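Local coordinates for cytochrome c, mono-and diheme variant (Methylophaga aminisulfidivorans MP, PDB 7C90), which is a cytochrome cL of the methanol oxidation system that probably carries electrons through its covalently bound heme c, at residues A[56-62]-A[141-145]. Residues are numbered along the deposited sequence; the frame is centred on the assembly and turned at random.
Sequences TEAVEHF and KDEIL
Thr56 OG1 donates a hydrogen bond to Asp142 OD1 at 2.7 Å, meeting it from above the carboxylate, 48° out of that plane, with the two side chains crossing at about a right angle. One turn further on, Val59 pushes its CG2 methyl against the backbone at the start of helix 141-153, Val59 CG2 reaching within 3.3 Å of Asp142 N, while its CG1 faces the CB of Lys141. Leu145 uses both branches. Leu145 CD1 rests 3.7 Å from Val59 CG2 and also touches the carbonyl oxygen of Ala58; Leu145 CD2 sits over one face of the Phe62 ring, 4.0 Å from its centroid, a CH-pi contact.

Behind this first shell, Thr56 is the N-cap of helix 57-65. A chi1 of 69° tucks OG1 back between its own backbone N and carbonyl carbon, where Thr56 OG1 accepts a fairly straight bond from Val59 N at 3.2 Å. The one hydroxyl thus caps its own helix and ties it to helix 141-153. A valine at Thr56 would probably leave the N-H of Val59 without its cap and Asp142 OD1 without one of its donors. Tyr70 OH also hydrogen-bonds to Asp142 OD1. Lys141 contributes mainly its CB here, its bent chain carrying NZ off to the carbonyl oxygen of Leu47.

The two short helical segments run nearly perpendicular, at 86°, with axes 9.2 Å apart. This is helix-on-helix packing in a cytochrome c domain, beyond the heme's immediate shell: the Leu145 side chain is about 11 Å from a bound heme c. It sets helix 57-65 across the N-terminal end of helix 141-153; Tyr70 borders it from a loop, and Phe121 of helix 117-126 meets both Phe62 and Lys141.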
loop_
_atom_site.group_PDB
_atom_site.type_symbol
_atom_site.label_atom_id
_atom_site.label_comp_id
_atom_site.label_asym_id
_atom_site.label_seq_id
_atom_site.Cartn_x
_atom_site.Cartn_y
_atom_site.Cartn_z
ATOM N N THR A 56 23.252 23.532 7.852
ATOM C CA THR A 56 23.001 24.635 6.894
ATOM C C THR A 56 22.196 25.758 7.562
ATOM O O THR A 56 21.647 25.545 8.654
ATOM C CB THR A 56 22.254 24.115 5.665
ATOM O OG1 THR A 56 20.939 23.775 6.107
ATOM C CG2 THR A 56 22.917 22.912 5.036
ATOM N N GLU A 57 22.106 26.907 6.890
ATOM C CA GLU A 57 21.353 28.096 7.352
ATOM C C GLU A 57 19.845 27.775 7.348
ATOM O O GLU A 57 19.164 28.168 8.292
ATOM C CB GLU A 57 21.689 29.287 6.453
ATOM C CG GLU A 57 20.848 30.516 6.751
ATOM C CD GLU A 57 20.947 31.646 5.740
ATOM O OE1 GLU A 57 21.550 31.444 4.669
ATOM O OE2 GLU A 57 20.379 32.716 6.024
ATOM N N ALA A 58 19.331 27.105 6.310
ATOM C CA ALA A 58 17.913 26.684 6.226
ATOM C C ALA A 58 17.566 25.788 7.421
ATOM O O ALA A 58 16.511 26.006 8.057
ATOM C CB ALA A 58 17.635 26.005 4.917
ATOM N N VAL A 59 18.428 24.838 7.770
ATOM C CA VAL A 59 18.121 23.910 8.894
ATOM C C VAL A 59 18.143 24.713 10.201
ATOM O O VAL A 59 17.190 24.585 11.006
ATOM C CB VAL A 59 19.065 22.698 8.898
ATOM C CG1 VAL A 59 19.033 21.954 10.223
ATOM C CG2 VAL A 59 18.764 21.759 7.731
ATOM N N GLU A 60 19.162 25.532 10.431
ATOM C CA GLU A 60 19.241 26.300 11.710
ATOM C C GLU A 60 18.011 27.221 11.790
ATOM O O GLU A 60 17.337 27.261 12.856
ATOM C CB GLU A 60 20.585 27.026 11.831
ATOM C CG GLU A 60 20.715 27.868 13.096
ATOM C CD GLU A 60 21.947 28.767 13.151
ATOM O OE1 GLU A 60 23.030 28.315 12.727
ATOM O OE2 GLU A 60 21.816 29.932 13.606
ATOM N N HIS A 61 17.672 27.888 10.692
ATOM C CA HIS A 61 16.490 28.791 10.616
ATOM C C HIS A 61 15.217 27.993 10.960
ATOM O O HIS A 61 14.370 28.484 11.751
ATOM C CB HIS A 61 16.373 29.449 9.243
ATOM C CG HIS A 61 15.300 30.486 9.197
ATOM N ND1 HIS A 61 15.383 31.657 9.924
ATOM C CD2 HIS A 61 14.110 30.524 8.556
ATOM C CE1 HIS A 61 14.313 32.385 9.706
ATOM N NE2 HIS A 61 13.518 31.717 8.867
ATOM N N PHE A 62 15.104 26.784 10.408
ATOM C CA PHE A 62 13.885 25.960 10.543
ATOM C C PHE A 62 13.745 25.535 12.000
ATOM O O PHE A 62 12.619 25.655 12.528
ATOM C CB PHE A 62 13.866 24.764 9.589
ATOM C CG PHE A 62 12.630 23.917 9.771
ATOM C CD1 PHE A 62 11.422 24.326 9.236
ATOM C CD2 PHE A 62 12.652 22.785 10.562
ATOM C CE1 PHE A 62 10.272 23.573 9.415
ATOM C CE2 PHE A 62 11.491 22.044 10.767
ATOM C CZ PHE A 62 10.307 22.440 10.188
ATOM N N LYS A 141 18.245 16.526 7.580
ATOM C CA LYS A 141 17.239 17.590 7.813
ATOM C C LYS A 141 17.249 18.558 6.625
ATOM O O LYS A 141 16.168 18.910 6.161
ATOM C CB LYS A 141 17.512 18.271 9.144
ATOM C CG LYS A 141 17.138 17.414 10.346
ATOM C CD LYS A 141 17.086 18.210 11.628
ATOM C CE LYS A 141 18.441 18.313 12.289
ATOM N NZ LYS A 141 18.877 16.987 12.801
ATOM N N ASP A 142 18.421 18.875 6.077
ATOM C CA ASP A 142 18.525 19.790 4.914
ATOM C C ASP A 142 17.839 19.154 3.709
ATOM O O ASP A 142 17.174 19.882 2.962
ATOM C CB ASP A 142 19.980 20.124 4.578
ATOM C CG ASP A 142 20.079 21.317 3.644
ATOM O OD1 ASP A 142 19.689 22.418 4.087
ATOM O OD2 ASP A 142 20.492 21.125 2.467
ATOM N N GLU A 143 17.995 17.837 3.525
ATOM C CA GLU A 143 17.370 17.114 2.395
ATOM C C GLU A 143 15.851 17.111 2.561
ATOM O O GLU A 143 15.139 17.320 1.585
ATOM C CB GLU A 143 17.934 15.705 2.285
ATOM C CG GLU A 143 19.355 15.668 1.776
ATOM C CD GLU A 143 19.968 14.272 1.814
ATOM O OE1 GLU A 143 19.702 13.487 2.794
ATOM O OE2 GLU A 143 20.700 13.958 0.859
ATOM N N ILE A 144 15.362 16.934 3.776
ATOM C CA ILE A 144 13.896 16.982 4.047
ATOM C C ILE A 144 13.360 18.368 3.670
ATOM O O ILE A 144 12.321 18.437 2.995
ATOM C CB ILE A 144 13.610 16.578 5.502
ATOM C CG1 ILE A 144 13.890 15.084 5.705
ATOM C CG2 ILE A 144 12.183 16.935 5.918
ATOM C CD1 ILE A 144 13.928 14.663 7.167
ATOM N N LEU A 145 14.052 19.442 4.032
ATOM C CA LEU A 145 13.571 20.815 3.709
ATOM C C LEU A 145 13.581 21.032 2.185
ATOM O O LEU A 145 12.697 21.701 1.679
ATOM C CB LEU A 145 14.442 21.851 4.421
ATOM C CG LEU A 145 14.400 21.795 5.939
ATOM C CD1 LEU A 145 15.405 22.765 6.542
ATOM C CD2 LEU A 145 13.003 22.112 6.420
#